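Probable chaperone (Pseudomonas aeruginosa, PDB 4JMF) probably acts as a type III secretion chaperone of the CesT family, binding an effector protein before its export. Local coordinates at residues A7-L12 against D45-F50; L14-P19 against Q100-L105; E25-L30 against L36-E41. All coordinates share one frame; numbering follows the deposited sequence.

Contact 1 (A7-L12 against D45-F50)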
loop_
_atom_site.group_PDB
_atom_site.type_symbol
_atom_site.label_atom_id
_atom_site.label_comp_id
_atom_site.label_asym_id
_atom_site.label_seq_id
_atom_site.Cartn_x
_atom_site.Cartn_y
_atom_site.Cartn_z
ATOM N N ALA B 7 -15.793 -14.921 -0.353
ATOM C CA ALA B 7 -16.873 -14.036 0.069
ATOM C C ALA B 7 -16.609 -12.599 -0.359
ATOM O O ALA B 7 -17.528 -11.904 -0.773
ATOM C CB ALA B 7 -17.069 -14.116 1.572
ATOM N N ALA B 8 -15.356 -12.151 -0.254
ATOM C CA ALA B 8 -14.993 -10.803 -0.701
ATOM C C ALA B 8 -15.167 -10.646 -2.213
ATOM O O ALA B 8 -15.701 -9.631 -2.689
ATOM C CB ALA B 8 -13.568 -10.469 -0.297
ATOM N N ILE B 9 -14.700 -11.636 -2.966
ATOM C CA ILE B 9 -14.882 -11.628 -4.412
ATOM C C ILE B 9 -16.385 -11.545 -4.737
ATOM O O ILE B 9 -16.811 -10.751 -5.580
ATOM C CB ILE B 9 -14.258 -12.880 -5.069
ATOM C CG1 ILE B 9 -12.736 -12.917 -4.849
ATOM C CG2 ILE B 9 -14.582 -12.928 -6.564
ATOM C CD1 ILE B 9 -11.985 -11.698 -5.368
ATOM N N HIS B 10 -17.186 -12.343 -4.040
ATOM C CA HIS B 10 -18.643 -12.309 -4.230
ATOM C C HIS B 10 -19.212 -10.894 -4.065
ATOM O O HIS B 10 -20.008 -10.409 -4.897
ATOM C CB HIS B 10 -19.307 -13.266 -3.245
ATOM C CG HIS B 10 -20.770 -13.484 -3.492
ATOM N ND1 HIS B 10 -21.751 -12.723 -2.892
ATOM C CD2 HIS B 10 -21.418 -14.400 -4.251
ATOM C CE1 HIS B 10 -22.940 -13.154 -3.278
ATOM N NE2 HIS B 10 -22.766 -14.167 -4.104
ATOM N N GLN B 11 -18.789 -10.208 -3.011
ATOM C CA GLN B 11 -19.240 -8.831 -2.785
ATOM C C GLN B 11 -18.837 -7.913 -3.930
ATOM O O GLN B 11 -19.639 -7.077 -4.369
ATOM C CB GLN B 11 -18.695 -8.300 -1.446
ATOM C CG GLN B 11 -19.218 -9.098 -0.242
ATOM C CD GLN B 11 -20.733 -8.977 -0.084
ATOM O OE1 GLN B 11 -21.285 -7.880 -0.179
ATOM N NE2 GLN B 11 -21.412 -10.111 0.140
ATOM N N LEU B 12 -17.604 -8.065 -4.430
ATOM C CA LEU B 12 -17.159 -7.223 -5.538
ATOM C C LEU B 12 -18.019 -7.452 -6.765
ATOM O O LEU B 12 -18.356 -6.506 -7.478
ATOM C CB LEU B 12 -15.688 -7.473 -5.880
ATOM C CG LEU B 12 -15.118 -6.738 -7.101
ATOM C CD1 LEU B 12 -15.119 -5.208 -6.920
ATOM C CD2 LEU B 12 -13.696 -7.214 -7.368
ATOM N N ASP B 45 -5.124 -13.690 3.444
ATOM C CA ASP B 45 -6.006 -12.709 4.093
ATOM C C ASP B 45 -5.876 -11.275 3.594
ATOM O O ASP B 45 -6.436 -10.359 4.203
ATOM C CB ASP B 45 -5.870 -12.762 5.622
ATOM C CG ASP B 45 -6.338 -14.083 6.197
ATOM O OD1 ASP B 45 -7.409 -14.574 5.772
ATOM O OD2 ASP B 45 -5.624 -14.638 7.056
ATOM N N HIS B 46 -5.166 -11.077 2.484
ATOM C CA HIS B 46 -5.173 -9.771 1.810
ATOM C C HIS B 46 -5.604 -9.907 0.359
ATOM O O HIS B 46 -5.396 -10.947 -0.265
ATOM C CB HIS B 46 -3.798 -9.097 1.861
ATOM C CG HIS B 46 -3.326 -8.777 3.242
ATOM N ND1 HIS B 46 -2.980 -9.754 4.152
ATOM C CD2 HIS B 46 -3.120 -7.591 3.863
ATOM C CE1 HIS B 46 -2.582 -9.184 5.273
ATOM N NE2 HIS B 46 -2.669 -7.874 5.130
ATOM N N LEU B 47 -6.218 -8.859 -0.179
ATOM C CA LEU B 47 -6.646 -8.870 -1.576
ATOM C C LEU B 47 -5.752 -7.929 -2.364
ATOM O O LEU B 47 -5.722 -6.721 -2.097
ATOM C CB LEU B 47 -8.101 -8.408 -1.706
ATOM C CG LEU B 47 -8.597 -8.111 -3.127
ATOM C CD1 LEU B 47 -8.531 -9.354 -3.999
ATOM C CD2 LEU B 47 -10.018 -7.628 -3.080
ATOM N N LEU B 48 -5.030 -8.486 -3.329
ATOM C CA LEU B 48 -4.144 -7.698 -4.174
ATOM C C LEU B 48 -4.840 -7.444 -5.500
ATOM O O LEU B 48 -5.302 -8.384 -6.133
ATOM C CB LEU B 48 -2.846 -8.468 -4.412
ATOM C CG LEU B 48 -1.785 -7.848 -5.319
ATOM C CD1 LEU B 48 -1.083 -6.672 -4.616
ATOM C CD2 LEU B 48 -0.775 -8.924 -5.754
ATOM N N MET B 49 -4.939 -6.178 -5.909
ATOM C CA MET B 49 -5.461 -5.852 -7.235
ATOM C C MET B 49 -4.363 -5.180 -8.035
ATOM O O MET B 49 -3.646 -4.319 -7.512
ATOM C CB MET B 49 -6.647 -4.885 -7.143
ATOM C CG MET B 49 -7.820 -5.387 -6.322
ATOM S SD MET B 49 -9.218 -4.290 -6.571
ATOM C CE MET B 49 -10.456 -5.035 -5.511
ATOM N N PHE B 50 -4.230 -5.537 -9.307
ATOM C CA PHE B 50 -3.189 -4.888 -10.100
ATOM C C PHE B 50 -3.480 -4.903 -11.583
ATOM O O PHE B 50 -4.301 -5.689 -12.058
ATOM C CB PHE B 50 -1.808 -5.512 -9.817
ATOM C CG PHE B 50 -1.727 -6.987 -10.117
ATOM C CD1 PHE B 50 -1.157 -7.440 -11.298
ATOM C CD2 PHE B 50 -2.197 -7.926 -9.202
ATOM C CE1 PHE B 50 -1.073 -8.812 -11.567
ATOM C CE2 PHE B 50 -2.116 -9.296 -9.463
ATOM C CZ PHE B 50 -1.555 -9.735 -10.645
#
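I9 and L12, three residues apart on helix 3-15, meet L47 and M49, two residues apart on strand 46-53, in two loose methyl contacts. At one, CD1 of I9 lies 4.4 Å from CD1 of L47. I9 leaves the helix alongside the strand rather than facing it, and its outer ethyl arm, CG1 and CD1, reaches across. At the other, CD2 of L12 comes 4.3 Å from CE of M49, end against end. The thioether chain of M49 is stretched out beyond CG (chi2 -169°, chi3 -179°), which carries its methyl away from the strand and into the interior. All four touching residues are buried, and their contact is wholly apolar.

The next shell closes around these methyls. L39 of the adjacent strand touches I9, L12, L47 and M49, while I101 of helix 98-114 packs on both L12 and L47. The carbonyl O of L47 accepts a hydrogen bond from NE2 of Q104, and Q104 also packs on M49 together with L105.

Strand alternation sends H46, L48 and F50 the other way, where L48 packs on F67 of the second subunit and on the chain of another protein. Two helices packed on one face of an antiparallel sheet give an alpha/beta sandwich, consistent with the fold of class I type III secretion chaperones.

Contact 2 (L14-P19 against Q100-L105)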
loop_
_atom_site.group_PDB
_atom_site.type_symbol
_atom_site.label_atom_id
_atom_site.label_comp_id
_atom_site.label_asym_id
_atom_site.label_seq_id
_atom_site.Cartn_x
_atom_site.Cartn_y
_atom_site.Cartn_z
ATOM N N LEU B 14 -21.129 -8.393 -6.893
ATOM C CA LEU B 14 -22.400 -7.709 -6.647
ATOM C C LEU B 14 -22.253 -6.224 -6.912
ATOM O O LEU B 14 -23.110 -5.614 -7.545
ATOM C CB LEU B 14 -22.851 -7.902 -5.205
ATOM C CG LEU B 14 -23.171 -9.312 -4.751
ATOM C CD1 LEU B 14 -23.678 -9.300 -3.298
ATOM C CD2 LEU B 14 -24.207 -9.924 -5.685
ATOM N N ALA B 15 -21.159 -5.644 -6.420
ATOM C CA ALA B 15 -20.923 -4.219 -6.607
ATOM C C ALA B 15 -20.787 -3.859 -8.084
ATOM O O ALA B 15 -21.289 -2.828 -8.522
ATOM C CB ALA B 15 -19.697 -3.780 -5.834
ATOM N N LEU B 16 -20.122 -4.713 -8.857
ATOM C CA LEU B 16 -19.903 -4.430 -10.277
ATOM C C LEU B 16 -21.034 -4.954 -11.157
ATOM O O LEU B 16 -20.994 -4.784 -12.383
ATOM C CB LEU B 16 -18.596 -5.078 -10.737
ATOM C CG LEU B 16 -17.343 -4.607 -10.013
ATOM C CD1 LEU B 16 -16.169 -5.509 -10.402
ATOM C CD2 LEU B 16 -17.068 -3.154 -10.377
ATOM N N ASP B 17 -22.011 -5.611 -10.530
ATOM C CA ASP B 17 -23.145 -6.216 -11.233
ATOM C C ASP B 17 -22.700 -7.255 -12.271
ATOM O O ASP B 17 -23.157 -7.243 -13.416
ATOM C CB ASP B 17 -24.028 -5.140 -11.881
ATOM C CG ASP B 17 -25.434 -5.651 -12.196
ATOM O OD1 ASP B 17 -25.969 -6.457 -11.406
ATOM O OD2 ASP B 17 -26.006 -5.256 -13.234
ATOM N N LEU B 18 -21.793 -8.142 -11.868
ATOM C CA LEU B 18 -21.309 -9.198 -12.748
ATOM C C LEU B 18 -21.852 -10.540 -12.268
ATOM O O LEU B 18 -22.148 -10.697 -11.081
ATOM C CB LEU B 18 -19.785 -9.221 -12.758
ATOM C CG LEU B 18 -19.168 -7.975 -13.382
ATOM C CD1 LEU B 18 -17.659 -8.011 -13.296
ATOM C CD2 LEU B 18 -19.638 -7.844 -14.840
ATOM N N PRO B 19 -21.998 -11.515 -13.187
ATOM C CA PRO B 19 -22.473 -12.829 -12.729
ATOM C C PRO B 19 -21.430 -13.398 -11.765
ATOM O O PRO B 19 -20.236 -13.226 -12.017
ATOM C CB PRO B 19 -22.504 -13.658 -14.018
ATOM C CG PRO B 19 -22.474 -12.646 -15.154
ATOM C CD PRO B 19 -21.637 -11.524 -14.618
ATOM N N GLN B 100 -16.089 -0.957 0.234
ATOM C CA GLN B 100 -14.646 -0.817 0.268
ATOM C C GLN B 100 -13.939 -1.591 -0.857
ATOM O O GLN B 100 -12.989 -1.077 -1.460
ATOM C CB GLN B 100 -14.101 -1.165 1.652
ATOM C CG GLN B 100 -12.604 -0.897 1.804
ATOM C CD GLN B 100 -12.230 0.591 1.623
ATOM O OE1 GLN B 100 -13.091 1.490 1.675
ATOM N NE2 GLN B 100 -10.933 0.848 1.424
ATOM N N ILE B 101 -14.404 -2.798 -1.169
ATOM C CA ILE B 101 -13.767 -3.552 -2.243
ATOM C C ILE B 101 -13.995 -2.851 -3.586
ATOM O O ILE B 101 -13.071 -2.733 -4.407
ATOM C CB ILE B 101 -14.152 -5.063 -2.228
ATOM C CG1 ILE B 101 -13.232 -5.875 -3.141
ATOM C CG2 ILE B 101 -15.614 -5.298 -2.622
ATOM C CD1 ILE B 101 -13.435 -7.397 -2.997
ATOM N N HIS B 102 -15.204 -2.324 -3.769
ATOM C CA HIS B 102 -15.519 -1.510 -4.938
ATOM C C HIS B 102 -14.553 -0.324 -4.992
ATOM O O HIS B 102 -13.963 -0.033 -6.032
ATOM C CB HIS B 102 -16.978 -1.042 -4.858
ATOM C CG HIS B 102 -17.434 -0.237 -6.039
ATOM N ND1 HIS B 102 -17.377 1.142 -6.067
ATOM C CD2 HIS B 102 -17.987 -0.614 -7.218
ATOM C CE1 HIS B 102 -17.859 1.576 -7.219
ATOM N NE2 HIS B 102 -18.234 0.531 -7.935
ATOM N N HIS B 103 -14.382 0.349 -3.861
ATOM C CA HIS B 103 -13.475 1.496 -3.782
ATOM C C HIS B 103 -12.032 1.129 -4.147
ATOM O O HIS B 103 -11.346 1.893 -4.840
ATOM C CB HIS B 103 -13.534 2.126 -2.390
ATOM C CG HIS B 103 -12.733 3.382 -2.259
ATOM N ND1 HIS B 103 -13.179 4.602 -2.719
ATOM C CD2 HIS B 103 -11.508 3.608 -1.722
ATOM C CE1 HIS B 103 -12.270 5.529 -2.464
ATOM N NE2 HIS B 103 -11.246 4.953 -1.863
ATOM N N GLN B 104 -11.567 -0.031 -3.685
ATOM C CA GLN B 104 -10.200 -0.465 -3.996
ATOM C C GLN B 104 -9.974 -0.566 -5.493
ATOM O O GLN B 104 -8.960 -0.090 -6.015
ATOM C CB GLN B 104 -9.868 -1.810 -3.347
ATOM C CG GLN B 104 -8.393 -2.202 -3.513
ATOM C CD GLN B 104 -8.065 -3.566 -2.927
ATOM O OE1 GLN B 104 -8.883 -4.168 -2.222
ATOM N NE2 GLN B 104 -6.850 -4.063 -3.211
ATOM N N LEU B 105 -10.905 -1.202 -6.194
ATOM C CA LEU B 105 -10.756 -1.356 -7.634
ATOM C C LEU B 105 -10.837 0.006 -8.323
ATOM O O LEU B 105 -10.083 0.285 -9.263
ATOM C CB LEU B 105 -11.814 -2.317 -8.194
ATOM C CG LEU B 105 -11.801 -2.559 -9.708
ATOM C CD1 LEU B 105 -10.467 -3.185 -10.161
ATOM C CD2 LEU B 105 -12.977 -3.456 -10.122
#
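A15, in the last turn of helix 3-15, rests its methyl on the side chain of H102 in helix 98-114, at the place where the two backbones come nearest (CA of A15 to CA of H102, 6.3 Å). CB of A15 lies 3.9 Å from CD2 of the H102 imidazole and almost as close to CB of H102, so it sits against the base of the ring and the carbon that carries it. H102 swings CG away from its own backbone N (chi1 -178°), and the ring, turned by chi2 -93°, offers its CD2 corner to the incoming methyls.

L16 comes next and uses both branches. CD2 of L16 approaches the same ring carbon, 4.2 Å from CD2 of H102, whereas CD1 of L16 packs 3.8 Å from CD2 of L105, one helical turn further on. The side chains of L16 and L105 cross at about a right angle, and CD2 of L105 lies near both methyls of L16. The leucine is thereby set between the imidazole and the more deeply buried L105.

At D17 the backbone takes a positive phi (59°) and closes the helix with a Schellman motif; one of its bonds, from N of D17 to O of L14, is weak. The chain then turns away, and L18 folds back on F13 and on L30 of strand 28-32.

This join brings the C-terminal end of helix 3-15 against the side of helix 98-114. L16 and L105 both reach L30 on strand 28-32, the outermost strand of this chain on that side, I101 packs on A8 and M49 further in, and apolar side chains of another protein chain cover L16, H102 and L105.

Contact 3 (E25-L30 against L36-E41)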
loop_
_atom_site.group_PDB
_atom_site.type_symbol
_atom_site.label_atom_id
_atom_site.label_comp_id
_atom_site.label_asym_id
_atom_site.label_seq_id
_atom_site.Cartn_x
_atom_site.Cartn_y
_atom_site.Cartn_z
ATOM N N GLU B 25 -9.288 -21.130 -8.506
ATOM C CA GLU B 25 -7.946 -21.061 -7.944
ATOM C C GLU B 25 -7.161 -19.934 -8.617
ATOM O O GLU B 25 -7.359 -19.647 -9.803
ATOM C CB GLU B 25 -7.222 -22.391 -8.160
ATOM C CG GLU B 25 -7.203 -22.840 -9.626
ATOM C CD GLU B 25 -6.370 -24.090 -9.867
ATOM O OE1 GLU B 25 -5.713 -24.576 -8.917
ATOM O OE2 GLU B 25 -6.374 -24.584 -11.017
ATOM N N SER B 26 -6.299 -19.284 -7.846
ATOM C CA SER B 26 -5.426 -18.246 -8.374
ATOM C C SER B 26 -6.151 -16.958 -8.791
ATOM O O SER B 26 -7.022 -16.438 -8.079
ATOM C CB SER B 26 -4.587 -18.772 -9.556
ATOM O OG SER B 26 -5.351 -18.825 -10.765
ATOM N N VAL B 27 -5.770 -16.472 -9.968
ATOM C CA VAL B 27 -5.983 -15.094 -10.366
ATOM C C VAL B 27 -7.258 -14.904 -11.165
ATOM O O VAL B 27 -7.461 -15.569 -12.193
ATOM C CB VAL B 27 -4.787 -14.614 -11.204
ATOM C CG1 VAL B 27 -4.960 -13.166 -11.602
ATOM C CG2 VAL B 27 -3.500 -14.802 -10.419
ATOM N N LEU B 28 -8.113 -14.005 -10.680
ATOM C CA LEU B 28 -9.263 -13.531 -11.447
ATOM C C LEU B 28 -8.890 -12.279 -12.217
ATOM O O LEU B 28 -8.190 -11.409 -11.699
ATOM C CB LEU B 28 -10.418 -13.176 -10.516
ATOM C CG LEU B 28 -11.327 -14.329 -10.121
ATOM C CD1 LEU B 28 -12.285 -13.899 -9.013
ATOM C CD2 LEU B 28 -12.106 -14.789 -11.350
ATOM N N SER B 29 -9.383 -12.165 -13.442
ATOM C CA SER B 29 -9.107 -10.980 -14.233
ATOM C C SER B 29 -10.408 -10.300 -14.639
ATOM O O SER B 29 -11.404 -10.972 -14.906
ATOM C CB SER B 29 -8.293 -11.353 -15.473
ATOM O OG SER B 29 -7.163 -12.128 -15.114
ATOM N N LEU B 30 -10.376 -8.972 -14.694
ATOM C CA LEU B 30 -11.524 -8.159 -15.079
ATOM C C LEU B 30 -11.100 -7.148 -16.129
ATOM O O LEU B 30 -10.034 -6.560 -16.017
ATOM C CB LEU B 30 -12.037 -7.385 -13.872
ATOM C CG LEU B 30 -12.643 -8.206 -12.748
ATOM C CD1 LEU B 30 -12.947 -7.296 -11.571
ATOM C CD2 LEU B 30 -13.915 -8.869 -13.270
ATOM N N LEU B 36 -7.101 -4.053 -18.186
ATOM C CA LEU B 36 -7.187 -5.431 -17.715
ATOM C C LEU B 36 -6.623 -5.473 -16.290
ATOM O O LEU B 36 -5.445 -5.152 -16.077
ATOM C CB LEU B 36 -6.405 -6.368 -18.641
ATOM C CG LEU B 36 -6.365 -7.862 -18.299
ATOM C CD1 LEU B 36 -7.750 -8.496 -18.414
ATOM C CD2 LEU B 36 -5.380 -8.597 -19.174
ATOM N N CYS B 37 -7.474 -5.839 -15.322
ATOM C CA CYS B 37 -7.107 -5.871 -13.913
ATOM C C CYS B 37 -7.178 -7.289 -13.356
ATOM O O CYS B 37 -8.054 -8.068 -13.738
ATOM C CB CYS B 37 -8.048 -4.975 -13.110
ATOM S SG CYS B 37 -8.163 -3.288 -13.720
ATOM N N HIS B 38 -6.262 -7.611 -12.448
ATOM C CA HIS B 38 -6.190 -8.944 -11.848
ATOM C C HIS B 38 -6.370 -8.857 -10.329
ATOM O O HIS B 38 -5.978 -7.858 -9.720
ATOM C CB HIS B 38 -4.834 -9.597 -12.156
ATOM C CG HIS B 38 -4.385 -9.410 -13.571
ATOM N ND1 HIS B 38 -4.788 -10.240 -14.597
ATOM C CD2 HIS B 38 -3.575 -8.480 -14.133
ATOM C CE1 HIS B 38 -4.243 -9.829 -15.730
ATOM N NE2 HIS B 38 -3.502 -8.765 -15.478
ATOM N N LEU B 39 -6.945 -9.906 -9.733
ATOM C CA LEU B 39 -7.224 -9.942 -8.306
ATOM C C LEU B 39 -6.670 -11.247 -7.798
ATOM O O LEU B 39 -6.810 -12.273 -8.461
ATOM C CB LEU B 39 -8.732 -9.945 -8.043
ATOM C CG LEU B 39 -9.620 -9.122 -8.968
ATOM C CD1 LEU B 39 -11.108 -9.361 -8.631
ATOM C CD2 LEU B 39 -9.279 -7.680 -8.853
ATOM N N ALA B 40 -6.041 -11.221 -6.630
ATOM C CA ALA B 40 -5.529 -12.452 -6.060
ATOM C C ALA B 40 -5.453 -12.300 -4.565
ATOM O O ALA B 40 -5.330 -11.187 -4.064
ATOM C CB ALA B 40 -4.137 -12.756 -6.622
ATOM N N GLU B 41 -5.516 -13.413 -3.850
ATOM C CA GLU B 41 -5.231 -13.374 -2.428
ATOM C C GLU B 41 -3.713 -13.386 -2.235
ATOM O O GLU B 41 -3.053 -14.378 -2.541
ATOM C CB GLU B 41 -5.834 -14.573 -1.711
ATOM C CG GLU B 41 -5.655 -14.463 -0.207
ATOM C CD GLU B 41 -6.226 -15.643 0.557
ATOM O OE1 GLU B 41 -6.546 -16.686 -0.064
ATOM O OE2 GLU B 41 -6.343 -15.523 1.797
HETATM O O HOH W 1 -6.024 -15.902 -5.292
#
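H38 and S29 face each other as a non-hydrogen-bonded pair of the antiparallel hairpin of strands 28-32 and 35-41. CB of H38 meets CG1 of V27 at 3.6 Å and lies near the carbonyl O of L28. CG stands opposite the carbonyl carbon of H38 (chi1 -43°), and chi2 of -85° turns the ring so that ND1 faces the serine. ND1 of H38 is 3.1 Å from OG of S29, a hydrogen bond in which either atom may be the donor. The hydroxyl stands at the ring edge, close to its plane. Beyond this pair, the ring of H38 meets that of F50 on the following strand.

Backbone bonds bracket the pair. L28 and L39 exchange two, and so do L30 and C37; the bond from N of C37 to O of L30 measures 2.7 Å. Past the ladder, a water accepts from N of E41 and donates to O of S26.

The face that carries L28, L30 and L39, toward the helices, is apolar: CD1 of L30 touches CD1 of L39 at 4.0 Å, and CB of L28 packs on the same methyl.

The opposite face is mixed, its serine–histidine bond lying among apolar groups, including those of another protein chain. L30 also pairs with a strand of that chain, so the sheet continues across the interface, consistent with a chaperone holding its client by strand addition.

From the N terminus, helix 3-15 supplies the first segment of contact 1, and its end with the following turn that of contact 2. Contact 1 closes the loop from 7-12 to 45-50, laying the helix on the sheet; contact 2 closes a much longer one, from 14-19 to 100-105, joining that helix end to helix 98-114. Their segments alternate along the chain, so the two loops cross. Contact 3, the short hairpin of 25-30 and 36-41, is nested inside both. Strand 35-41 lies beside strand 46-53, bonding contact 3 to contact 1 through the sheet, while strand 28-32 abuts the helix end and helix 98-114 of contact 2. Together the three unite both helices with three neighbouring strands.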